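Local coordinates for conserved hypothetical protein (Sulfolobus solfataricus, PDB 2FNA) that is an archaeal AAA+ ATPase of unestablished cellular role that binds ADP and probably hydrolyses ATP in a P-loop nucleotide-binding site, at residues K87-K90 and L95-A98; K97-I102 and L128-Q133; R220-A225 and T247-I252; L254-K257 and F261-N264. All blocks are in the same frame, centred on the assembly; numbering follows the deposited sequence. Where two conformers were deposited one is given.

Contact 1: residues K87-K90 and L95-A98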
loop_
_atom_site.group_PDB
_atom_site.type_symbol
_atom_site.label_atom_id
_atom_site.label_comp_id
_atom_site.label_asym_id
_atom_site.label_seq_id
_atom_site.Cartn_x
_atom_site.Cartn_y
_atom_site.Cartn_z
ATOM N N LYS A 87 -1.678 13.598 18.347
ATOM C CA LYS A 87 -2.200 12.361 18.922
ATOM C C LYS A 87 -1.161 11.691 19.850
ATOM O O LYS A 87 -1.511 11.121 20.905
ATOM C CB LYS A 87 -2.592 11.386 17.813
ATOM C CG LYS A 87 -3.590 11.911 16.787
ATOM C CD LYS A 87 -3.890 10.825 15.773
ATOM C CE LYS A 87 -4.778 11.310 14.649
ATOM N NZ LYS A 87 -5.129 10.181 13.729
ATOM N N LEU A 88 0.112 11.776 19.455
ATOM C CA LEU A 88 1.207 11.138 20.185
ATOM C C LEU A 88 1.558 11.834 21.504
ATOM O O LEU A 88 1.880 11.155 22.485
ATOM C CB LEU A 88 2.458 11.030 19.313
ATOM C CG LEU A 88 3.622 10.269 19.945
ATOM C CD1 LEU A 88 3.262 8.820 20.155
ATOM C CD2 LEU A 88 4.905 10.380 19.136
ATOM N N VAL A 89 1.514 13.167 21.531
ATOM C CA VAL A 89 1.748 13.914 22.783
ATOM C C VAL A 89 0.754 13.506 23.886
ATOM O O VAL A 89 1.129 13.367 25.035
ATOM C CB VAL A 89 1.719 15.456 22.579
ATOM C CG1 VAL A 89 2.770 15.875 21.572
ATOM C CG2 VAL A 89 0.332 15.952 22.157
ATOM N N LYS A 90 -0.497 13.268 23.507
ATOM C CA LYS A 90 -1.479 12.731 24.427
ATOM C C LYS A 90 -1.014 11.417 25.051
ATOM O O LYS A 90 -1.257 11.197 26.235
ATOM C CB LYS A 90 -2.828 12.528 23.733
ATOM C CG LYS A 90 -3.490 13.823 23.320
ATOM C CD LYS A 90 -4.831 13.578 22.657
ATOM C CE LYS A 90 -5.659 14.859 22.595
ATOM N NZ LYS A 90 -6.939 14.666 21.847
ATOM N N LEU A 95 6.737 14.499 25.644
ATOM C CA LEU A 95 7.081 14.836 24.265
ATOM C C LEU A 95 6.935 16.331 24.020
ATOM O O LEU A 95 7.818 16.950 23.440
ATOM C CB LEU A 95 6.202 14.064 23.289
ATOM C CG LEU A 95 6.473 14.243 21.789
ATOM C CD1 LEU A 95 7.938 14.079 21.479
ATOM C CD2 LEU A 95 5.675 13.242 21.034
ATOM N N LEU A 96 5.823 16.905 24.472
ATOM C CA LEU A 96 5.582 18.341 24.318
ATOM C C LEU A 96 6.781 19.149 24.817
ATOM O O LEU A 96 7.179 20.128 24.188
ATOM C CB LEU A 96 4.297 18.757 25.033
ATOM C CG LEU A 96 3.476 19.814 24.298
ATOM C CD1 LEU A 96 2.814 19.215 23.073
ATOM C CD2 LEU A 96 2.420 20.460 25.207
ATOM N N LYS A 97 7.373 18.708 25.927
ATOM C CA LYS A 97 8.623 19.278 26.440
ATOM C C LYS A 97 9.818 19.039 25.508
ATOM O O LYS A 97 10.630 19.934 25.302
ATOM C CB LYS A 97 8.926 18.697 27.834
ATOM C CG LYS A 97 10.286 19.104 28.439
ATOM C CD LYS A 97 10.573 18.321 29.738
ATOM C CE LYS A 97 12.066 18.321 30.121
ATOM N NZ LYS A 97 12.329 19.053 31.383
ATOM N N ALA A 98 9.931 17.819 24.981
ATOM C CA ALA A 98 11.030 17.446 24.065
ATOM C C ALA A 98 10.943 18.113 22.674
ATOM O O ALA A 98 11.969 18.278 22.002
ATOM C CB ALA A 98 11.111 15.926 23.926
#
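With CG trans to the backbone N in both Leu88 (chi1 -175°) and Leu95 (chi1 -177°), the ends of the two leucines come together, methyl to methyl. Their side chains run at roughly a right angle, and Leu88 CD2 comes within 3.5 Å of Leu95 CD2. That same Leu95 methyl, CD2, lies 3.8 Å from Leu88 CG, so this one branch rests on the outer part of the Leu88 side chain. Val89 uses CG1, the methyl opposite its own carbonyl carbon: it sits 4.0 Å from Leu95 CD2 and 3.7 Å from Leu96 CD1, bridging two successive leucines of the other segment. Segment 87-90 belongs to the long helix 74-91 of the P-loop ATPase domain, and a short connection turns the chain into the brief helix 95-98, which leads away roughly crosswise and touches the long helix with its first two residues. The contact is wholly apolar, with no hydrogen bond across it. It buries Leu96 N in the first turn of the short helix, where this amide has no partner in the model. Leu88 and Leu95 also lean on Phe131 of helix 124-133, which closes another side of the cluster, while Leu96 reaches Asn110 in a loop.

Contact 2: residues K97-I102 and L128-Q133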
loop_
_atom_site.group_PDB
_atom_site.type_symbol
_atom_site.label_atom_id
_atom_site.label_comp_id
_atom_site.label_asym_id
_atom_site.label_seq_id
_atom_site.Cartn_x
_atom_site.Cartn_y
_atom_site.Cartn_z
ATOM N N LYS A 97 7.373 18.708 25.927
ATOM C CA LYS A 97 8.623 19.278 26.440
ATOM C C LYS A 97 9.818 19.039 25.508
ATOM O O LYS A 97 10.630 19.934 25.302
ATOM C CB LYS A 97 8.926 18.697 27.834
ATOM C CG LYS A 97 10.286 19.104 28.439
ATOM C CD LYS A 97 10.573 18.321 29.738
ATOM C CE LYS A 97 12.066 18.321 30.121
ATOM N NZ LYS A 97 12.329 19.053 31.383
ATOM N N ALA A 98 9.931 17.819 24.981
ATOM C CA ALA A 98 11.030 17.446 24.065
ATOM C C ALA A 98 10.943 18.113 22.674
ATOM O O ALA A 98 11.969 18.278 22.002
ATOM C CB ALA A 98 11.111 15.926 23.926
ATOM N N LEU A 99 9.734 18.496 22.252
ATOM C CA LEU A 99 9.537 19.228 20.986
ATOM C C LEU A 99 9.705 20.744 21.140
ATOM O O LEU A 99 9.739 21.474 20.146
ATOM C CB LEU A 99 8.143 18.935 20.403
ATOM C CG LEU A 99 7.895 17.485 20.002
ATOM C CD1 LEU A 99 6.446 17.247 19.587
ATOM C CD2 LEU A 99 8.845 17.090 18.903
ATOM N N LYS A 100 9.794 21.218 22.379
ATOM C CA LYS A 100 9.872 22.655 22.650
ATOM C C LYS A 100 11.094 23.299 21.978
ATOM O O LYS A 100 10.983 24.390 21.401
ATOM C CB LYS A 100 9.868 22.921 24.174
ATOM C CG LYS A 100 9.591 24.375 24.580
ATOM C CD LYS A 100 9.611 24.564 26.092
ATOM N N ASN A 101 12.244 22.627 22.033
ATOM C CA ASN A 101 13.483 23.176 21.467
ATOM C C ASN A 101 13.752 22.768 20.004
ATOM O O ASN A 101 14.860 22.975 19.496
ATOM C CB ASN A 101 14.679 22.799 22.343
ATOM N N ILE A 102 12.757 22.197 19.324
ATOM C CA ILE A 102 12.890 21.958 17.880
ATOM C C ILE A 102 12.721 23.310 17.165
ATOM O O ILE A 102 11.773 24.051 17.441
ATOM C CB ILE A 102 11.868 20.917 17.340
ATOM C CG1 ILE A 102 11.989 19.574 18.081
ATOM C CG2 ILE A 102 12.066 20.691 15.828
ATOM C CD1 ILE A 102 13.211 18.738 17.705
ATOM N N LEU A 128 12.578 12.672 15.232
ATOM C CA LEU A 128 12.540 11.246 15.583
ATOM C C LEU A 128 13.276 10.999 16.887
ATOM O O LEU A 128 12.835 10.214 17.741
ATOM C CB LEU A 128 13.191 10.405 14.493
ATOM C CG LEU A 128 12.548 10.365 13.101
ATOM C CD1 LEU A 128 13.427 9.539 12.187
ATOM C CD2 LEU A 128 11.170 9.789 13.161
ATOM N N GLU A 129 14.414 11.669 17.015
ATOM C CA GLU A 129 15.247 11.574 18.195
ATOM C C GLU A 129 14.514 12.055 19.449
ATOM O O GLU A 129 14.769 11.555 20.547
ATOM C CB GLU A 129 16.542 12.367 17.978
ATOM C CG GLU A 129 17.637 12.000 18.952
ATOM C CD GLU A 129 19.042 12.323 18.462
ATOM O OE1 GLU A 129 19.237 12.685 17.274
ATOM O OE2 GLU A 129 19.963 12.191 19.292
ATOM N N SER A 130 13.588 13.000 19.282
ATOM C CA SER A 130 12.801 13.525 20.416
ATOM C C SER A 130 11.653 12.599 20.818
ATOM O O SER A 130 11.253 12.570 21.982
ATOM C CB SER A 130 12.242 14.905 20.088
ATOM O OG SER A 130 11.184 14.807 19.166
ATOM N N PHE A 131 11.106 11.856 19.852
ATOM C CA PHE A 131 10.146 10.806 20.146
ATOM C C PHE A 131 10.840 9.778 21.010
ATOM O O PHE A 131 10.285 9.327 22.017
ATOM C CB PHE A 131 9.665 10.089 18.886
ATOM C CG PHE A 131 8.927 10.952 17.902
ATOM C CD1 PHE A 131 8.381 12.171 18.253
ATOM C CD2 PHE A 131 8.757 10.501 16.591
ATOM C CE1 PHE A 131 7.694 12.937 17.311
ATOM C CE2 PHE A 131 8.061 11.264 15.654
ATOM C CZ PHE A 131 7.534 12.486 16.022
ATOM N N GLU A 132 12.059 9.415 20.603
ATOM C CA GLU A 132 12.877 8.449 21.343
ATOM C C GLU A 132 13.229 8.960 22.732
ATOM O O GLU A 132 13.179 8.190 23.684
ATOM C CB GLU A 132 14.129 8.040 20.536
ATOM C CG GLU A 132 15.248 7.439 21.383
ATOM C CD GLU A 132 16.176 6.508 20.638
ATOM O OE1 GLU A 132 15.727 5.858 19.676
ATOM O OE2 GLU A 132 17.353 6.395 21.060
ATOM N N GLN A 133 13.562 10.247 22.864
ATOM C CA GLN A 133 13.795 10.846 24.196
ATOM C C GLN A 133 12.576 10.778 25.121
ATOM O O GLN A 133 12.715 10.600 26.334
ATOM C CB GLN A 133 14.242 12.314 24.092
ATOM C CG GLN A 133 15.716 12.550 24.433
ATOM C CD GLN A 133 16.670 12.272 23.264
ATOM O OE1 GLN A 133 17.556 13.083 22.971
ATOM N NE2 GLN A 133 16.495 11.125 22.597
#
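The flat groups at the meeting of Ala98 and Ser130 are peptide carbonyls, not rings. The Ala98 methyl CB lies 3.9 Å from Ser130 O, and in return Ser130 CB lies 3.9 Å from Ala98 O, so each residue sets its beta carbon against the other's carbonyl oxygen. Ala98 CB and Ser130 CB are themselves 4.1 Å apart. This is the seam where the short helix 95-98 docks on helix 124-133, one of the helices that flank the parallel five-stranded sheet of the P-loop ATPase fold, in the strand order usual for AAA+ proteins. Small residues on both sides allow the backbones a close approach, with 5.6 Å between Ala98 CA and Ser130 CA. No hydrogen bond crosses the seam. A type I turn runs from Leu99 to Ile102, closed by Ile102 N on Leu99 O. Leu99 also reaches Ile85 of helix 74-91 and Leu127, and so fills the corner between three helical pieces. Leu128 packs on Phe173 and Phe131 on Ile171 of strand 171-177, which ties the seam to the central sheet. Ser130 was modelled in two conformers, so the place of its hydroxyl is tentative; in one, it is hydrogen-bonded to Leu127 O, and Leu99, with CG opposite its carbonyl carbon (chi1 -64°), brings CD2 to 3.3 Å from Ser130 OG.

Contact 3: residues R220-A225 and T247-I252. With ADP (adenosine-5'-diphosphate), chain D.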
loop_
_atom_site.group_PDB
_atom_site.type_symbol
_atom_site.label_atom_id
_atom_site.label_comp_id
_atom_site.label_asym_id
_atom_site.label_seq_id
_atom_site.Cartn_x
_atom_site.Cartn_y
_atom_site.Cartn_z
ATOM N N ARG A 220 -15.548 -19.280 6.392
ATOM C CA ARG A 220 -15.484 -18.735 7.734
ATOM C C ARG A 220 -16.441 -17.555 7.958
ATOM O O ARG A 220 -17.056 -17.457 9.007
ATOM C CB ARG A 220 -14.060 -18.346 8.094
ATOM C CG ARG A 220 -14.024 -17.542 9.357
ATOM C CD ARG A 220 -12.699 -17.530 10.040
ATOM N NE ARG A 220 -12.689 -16.370 10.926
ATOM C CZ ARG A 220 -11.638 -15.955 11.618
ATOM N NH1 ARG A 220 -10.488 -16.624 11.545
ATOM N NH2 ARG A 220 -11.749 -14.863 12.382
ATOM N N GLY A 221 -16.598 -16.670 6.981
ATOM C CA GLY A 221 -17.448 -15.495 7.180
ATOM C C GLY A 221 -18.922 -15.829 7.143
ATOM O O GLY A 221 -19.747 -15.200 7.831
ATOM N N PHE A 222 -19.274 -16.821 6.331
ATOM C CA PHE A 222 -20.674 -17.310 6.287
ATOM C C PHE A 222 -21.084 -18.125 7.510
ATOM O O PHE A 222 -22.207 -17.956 8.057
ATOM C CB PHE A 222 -20.907 -18.085 4.982
ATOM C CG PHE A 222 -20.834 -17.215 3.747
ATOM C CD1 PHE A 222 -21.358 -15.926 3.751
ATOM C CD2 PHE A 222 -20.229 -17.671 2.583
ATOM C CE1 PHE A 222 -21.302 -15.122 2.616
ATOM C CE2 PHE A 222 -20.175 -16.882 1.448
ATOM C CZ PHE A 222 -20.696 -15.599 1.462
ATOM N N GLN A 223 -20.189 -19.003 7.952
ATOM C CA GLN A 223 -20.384 -19.735 9.196
ATOM C C GLN A 223 -20.573 -18.769 10.376
ATOM O O GLN A 223 -21.521 -18.895 11.162
ATOM C CB GLN A 223 -19.256 -20.771 9.411
ATOM C CG GLN A 223 -19.316 -21.894 8.317
ATOM C CD GLN A 223 -18.466 -23.140 8.613
ATOM O OE1 GLN A 223 -17.591 -23.125 9.500
ATOM N NE2 GLN A 223 -18.719 -24.230 7.854
ATOM N N GLU A 224 -19.751 -17.741 10.423
ATOM C CA GLU A 224 -19.899 -16.675 11.408
ATOM C C GLU A 224 -21.210 -15.874 11.322
ATOM O O GLU A 224 -21.786 -15.535 12.361
ATOM C CB GLU A 224 -18.701 -15.748 11.273
ATOM C CG GLU A 224 -18.809 -14.372 11.924
ATOM C CD GLU A 224 -17.557 -13.533 11.625
ATOM O OE1 GLU A 224 -16.432 -14.020 11.949
ATOM O OE2 GLU A 224 -17.715 -12.425 11.044
ATOM N N ALA A 225 -21.684 -15.550 10.113
ATOM C CA ALA A 225 -23.013 -14.921 9.953
ATOM C C ALA A 225 -24.166 -15.887 10.254
ATOM O O ALA A 225 -25.305 -15.467 10.459
ATOM C CB ALA A 225 -23.178 -14.342 8.533
ATOM N N THR A 247 -13.964 -9.938 0.276
ATOM C CA THR A 247 -14.597 -9.267 1.415
ATOM C C THR A 247 -15.860 -8.495 1.018
ATOM O O THR A 247 -16.871 -8.610 1.686
ATOM C CB THR A 247 -13.602 -8.283 2.079
ATOM O OG1 THR A 247 -12.434 -8.983 2.495
ATOM C CG2 THR A 247 -14.188 -7.561 3.327
ATOM N N TYR A 248 -15.757 -7.661 -0.019
ATOM C CA TYR A 248 -16.884 -6.913 -0.544
ATOM C C TYR A 248 -18.004 -7.868 -0.986
ATOM O O TYR A 248 -19.106 -7.704 -0.577
ATOM C CB TYR A 248 -16.433 -6.074 -1.740
ATOM C CG TYR A 248 -17.445 -5.048 -2.200
ATOM C CD1 TYR A 248 -17.497 -3.795 -1.600
ATOM C CD2 TYR A 248 -18.330 -5.316 -3.242
ATOM C CE1 TYR A 248 -18.426 -2.829 -2.021
ATOM C CE2 TYR A 248 -19.255 -4.358 -3.654
ATOM C CZ TYR A 248 -19.297 -3.118 -3.043
ATOM O OH TYR A 248 -20.240 -2.126 -3.438
ATOM N N PHE A 249 -17.675 -8.891 -1.785
ATOM C CA PHE A 249 -18.629 -9.927 -2.163
ATOM C C PHE A 249 -19.333 -10.505 -0.955
ATOM O O PHE A 249 -20.530 -10.654 -0.949
ATOM C CB PHE A 249 -17.964 -11.097 -2.905
ATOM C CG PHE A 249 -18.875 -12.290 -3.027
ATOM C CD1 PHE A 249 -19.859 -12.326 -4.015
ATOM C CD2 PHE A 249 -18.800 -13.340 -2.129
ATOM C CE1 PHE A 249 -20.729 -13.370 -4.105
ATOM C CE2 PHE A 249 -19.678 -14.399 -2.230
ATOM C CZ PHE A 249 -20.654 -14.403 -3.218
ATOM N N GLY A 250 -18.565 -10.875 0.071
ATOM C CA GLY A 250 -19.146 -11.479 1.252
ATOM C C GLY A 250 -20.108 -10.519 1.904
ATOM O O GLY A 250 -21.182 -10.902 2.316
ATOM N N PHE A 251 -19.738 -9.246 1.949
ATOM C CA PHE A 251 -20.594 -8.250 2.548
ATOM C C PHE A 251 -21.904 -8.131 1.750
ATOM O O PHE A 251 -22.992 -8.177 2.331
ATOM C CB PHE A 251 -19.891 -6.885 2.651
ATOM C CG PHE A 251 -20.750 -5.832 3.319
ATOM C CD1 PHE A 251 -21.775 -5.222 2.627
ATOM C CD2 PHE A 251 -20.559 -5.500 4.646
ATOM C CE1 PHE A 251 -22.633 -4.297 3.245
ATOM C CE2 PHE A 251 -21.388 -4.577 5.266
ATOM C CZ PHE A 251 -22.422 -3.963 4.555
ATOM N N ILE A 252 -21.791 -7.978 0.431
ATOM C CA ILE A 252 -22.960 -7.816 -0.413
ATOM C C ILE A 252 -23.849 -9.037 -0.369
ATOM O O ILE A 252 -25.076 -8.915 -0.290
ATOM C CB ILE A 252 -22.603 -7.498 -1.897
ATOM C CG1 ILE A 252 -21.814 -6.191 -2.008
ATOM C CG2 ILE A 252 -23.860 -7.392 -2.728
ATOM C CD1 ILE A 252 -22.515 -5.000 -1.439
HETATM P PB ADP D . -4.284 -3.014 1.493
HETATM O O1B ADP D . -3.302 -4.112 1.235
HETATM O O2B ADP D . -4.818 -2.416 0.195
HETATM O O3B ADP D . -3.910 -2.006 2.527
HETATM P PA ADP D . -6.584 -3.472 3.288
HETATM O O1A ADP D . -6.040 -3.726 4.657
HETATM O O2A ADP D . -7.045 -2.084 3.122
HETATM O O3A ADP D . -5.600 -3.864 2.054
HETATM O "O5'" ADP D . -7.680 -4.592 3.030
HETATM C "C5'" ADP D . -8.563 -4.564 1.895
HETATM C "C4'" ADP D . -9.943 -5.076 2.299
HETATM O "O4'" ADP D . -9.949 -6.480 2.476
HETATM C "C3'" ADP D . -10.460 -4.525 3.592
HETATM O "O3'" ADP D . -11.902 -4.537 3.512
HETATM C "C2'" ADP D . -10.043 -5.547 4.626
HETATM O "O2'" ADP D . -10.896 -5.561 5.761
HETATM C "C1'" ADP D . -10.200 -6.812 3.829
HETATM N N9 ADP D . -9.265 -7.884 4.154
HETATM C C8 ADP D . -8.072 -8.098 3.558
HETATM N N7 ADP D . -7.505 -9.203 4.041
HETATM C C5 ADP D . -8.336 -9.703 4.987
HETATM C C6 ADP D . -8.361 -10.867 5.899
HETATM N N6 ADP D . -7.328 -11.734 5.925
HETATM N N1 ADP D . -9.446 -11.043 6.706
HETATM C C2 ADP D . -10.494 -10.198 6.689
HETATM N N3 ADP D . -10.545 -9.125 5.881
HETATM C C4 ADP D . -9.517 -8.849 5.031
#
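Phe222 and Phe249 meet through single ring carbons, Phe222 CZ standing 4.0 Å from Phe249 CE2. The side chains cross at about a right angle, and Phe249 CE2 comes to the edge of the Phe222 ring, near its plane. These aromatics join helix 211-225 to helix 243-256 within the helical bundle that follows the nucleotide-binding sheet, an arrangement consistent with the lid of an AAA+ ATPase. Beside them, Gly250 O lies obliquely off the ring, 4.2 Å from Phe222 CE1; a beta carbon on this glycine would point toward the same segment. In the next shell Phe222 stacks with Phe229 and meets Phe4 edge-to-face, while Phe249 packs on Ala262 and Thr266 of helix 259-282, so both rings are fixed from several sides. Three residues before Gly250, on the same helix, Thr247 faces the ribose of ADP. Its CG2 lies opposite the backbone N and its OG1 beside it (chi1 -58°), which puts both branches against the sugar: Thr247 CG2 is 3.8 Å from ADP O3'. The hydroxyl is hydrogen-bonded to Pro243 O, the carbonyl one turn earlier, which holds the threonine's rotation. Replacing Thr247 by an alanine would probably open a gap beside the ribose and leave Pro243 O without its hydroxyl partner. Against the nucleotide, Thr247 OG1 makes the closest approach, 3.4 Å from ADP C1' and 3.5 Å from ADP O4'.

Contact 4: residues L254-K257 and F261-N264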
loop_
_atom_site.group_PDB
_atom_site.type_symbol
_atom_site.label_atom_id
_atom_site.label_comp_id
_atom_site.label_asym_id
_atom_site.label_seq_id
_atom_site.Cartn_x
_atom_site.Cartn_y
_atom_site.Cartn_z
ATOM N N LEU A 254 -24.213 -11.181 2.032
ATOM C CA LEU A 254 -24.907 -11.190 3.314
ATOM C C LEU A 254 -26.047 -10.199 3.318
ATOM O O LEU A 254 -27.099 -10.410 3.911
ATOM C CB LEU A 254 -23.921 -10.881 4.445
ATOM C CG LEU A 254 -22.948 -11.990 4.866
ATOM C CD1 LEU A 254 -22.202 -11.551 6.100
ATOM C CD2 LEU A 254 -23.650 -13.299 5.133
ATOM N N ASP A 255 -25.852 -9.115 2.603
ATOM C CA ASP A 255 -26.825 -8.064 2.613
ATOM C C ASP A 255 -28.012 -8.389 1.738
ATOM O O ASP A 255 -29.113 -7.970 2.028
ATOM C CB ASP A 255 -26.188 -6.761 2.132
ATOM C CG ASP A 255 -27.058 -5.584 2.412
ATOM O OD1 ASP A 255 -27.507 -5.455 3.583
ATOM O OD2 ASP A 255 -27.330 -4.834 1.461
ATOM N N ASN A 256 -27.784 -9.122 0.657
ATOM C CA ASN A 256 -28.842 -9.356 -0.276
ATOM C C ASN A 256 -29.198 -10.851 -0.559
ATOM O O ASN A 256 -30.307 -11.137 -0.976
ATOM C CB ASN A 256 -28.532 -8.556 -1.535
ATOM C CG ASN A 256 -28.272 -9.426 -2.698
ATOM O OD1 ASN A 256 -27.286 -10.189 -2.715
ATOM N ND2 ASN A 256 -29.192 -9.381 -3.681
ATOM N N LYS A 257 -28.279 -11.783 -0.330
ATOM C CA LYS A 257 -28.513 -13.237 -0.503
ATOM C C LYS A 257 -28.864 -13.677 -1.928
ATOM O O LYS A 257 -29.507 -14.706 -2.116
ATOM C CB LYS A 257 -29.604 -13.746 0.440
ATOM C CG LYS A 257 -29.422 -13.355 1.896
ATOM C CD LYS A 257 -28.509 -14.286 2.622
ATOM C CE LYS A 257 -28.463 -13.936 4.100
ATOM N NZ LYS A 257 -29.773 -14.115 4.791
ATOM N N PHE A 261 -26.452 -11.258 -8.187
ATOM C CA PHE A 261 -26.413 -9.857 -7.811
ATOM C C PHE A 261 -25.125 -9.524 -7.061
ATOM O O PHE A 261 -24.466 -8.555 -7.412
ATOM C CB PHE A 261 -27.651 -9.478 -6.993
ATOM C CG PHE A 261 -27.657 -8.050 -6.505
ATOM C CD1 PHE A 261 -28.191 -7.043 -7.286
ATOM C CD2 PHE A 261 -27.147 -7.727 -5.242
ATOM C CE1 PHE A 261 -28.210 -5.740 -6.836
ATOM C CE2 PHE A 261 -27.177 -6.424 -4.780
ATOM C CZ PHE A 261 -27.705 -5.426 -5.587
ATOM N N ALA A 262 -24.760 -10.313 -6.053
ATOM C CA ALA A 262 -23.538 -10.055 -5.264
ATOM C C ALA A 262 -22.248 -10.133 -6.084
ATOM O O ALA A 262 -21.331 -9.336 -5.876
ATOM C CB ALA A 262 -23.453 -10.972 -4.059
ATOM N N ILE A 263 -22.173 -11.087 -7.001
ATOM C CA ILE A 263 -21.044 -11.156 -7.937
ATOM C C ILE A 263 -20.978 -9.973 -8.877
ATOM O O ILE A 263 -19.894 -9.396 -9.044
ATOM C CB ILE A 263 -21.070 -12.459 -8.753
ATOM C CG1 ILE A 263 -20.596 -13.600 -7.851
ATOM C CG2 ILE A 263 -20.159 -12.343 -10.015
ATOM C CD1 ILE A 263 -20.742 -14.954 -8.424
ATOM N N ASN A 264 -22.114 -9.633 -9.512
ATOM C CA ASN A 264 -22.134 -8.561 -10.481
ATOM C C ASN A 264 -21.835 -7.230 -9.808
ATOM O O ASN A 264 -21.106 -6.411 -10.350
ATOM C CB ASN A 264 -23.478 -8.514 -11.226
ATOM C CG ASN A 264 -23.630 -9.647 -12.241
ATOM O OD1 ASN A 264 -22.662 -10.065 -12.880
ATOM N ND2 ASN A 264 -24.850 -10.140 -12.393
#
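Amide against ring is the main interaction: the side chain of Asn256 leans on one side bond of the Phe261 ring. Asn256 ND2 is 3.1 Å from Phe261 CD2, and the carbon behind it, Asn256 CG, is 3.3 Å from the same atom. The amide and ring planes are inclined by 40°, so the groups neither stack flat nor stand perpendicular. Phe261 sets its ring beside the asparagine with CG trans to the backbone N, whereas Asn256 has a chi1 of 115°, away from the staggered positions, which suggests some strain in placing its amide there. Van der Waals contact adds little: Asn256 OD1 lies 4.1 Å from Ala262 CB, a methyl that also touches Ile252 and Tyr253 of helix 243-256. The two segments lie either side of the short turn that joins helix 243-256 to helix 259-282. Lys257, with a phi of 62°, leaves the helical conformation and turns the chain. Hydrogen bonding at the turn runs through Asn258. Its backbone N donates to Asn256 OD1, which anchors the oxygen end of the amide, and its own OD1 accepts from Phe261 N in the first turn of the new helix. With an alanine in place of Asn256, Asn258 N is likely to lose its side-chain acceptor and the Phe261 ring the amide that lies against it, leaving that ring more able to turn. Phe261 is otherwise exposed to solvent.

Overall arrangement
Along the chain the contacts come in two pairs. Contacts 1 and 2 share the short helix 95-98 and have centres about 8 Å apart; they set it against helices 74-91 and 124-133 at one end of the P-loop ATPase domain. Contacts 3 and 4, with centres about 10 Å apart, share helix 243-256 and touch where Phe222 and Ala225 meet Leu254. The centres of contacts 2 and 4 are about 52 Å from each other, on opposite sides of the chain's centre. One pair thus belongs to the helices flanking the sheet, the other to the helical region that probably corresponds to the AAA+ lid. ADP lies between, reached here by contact 3 alone, through Thr247.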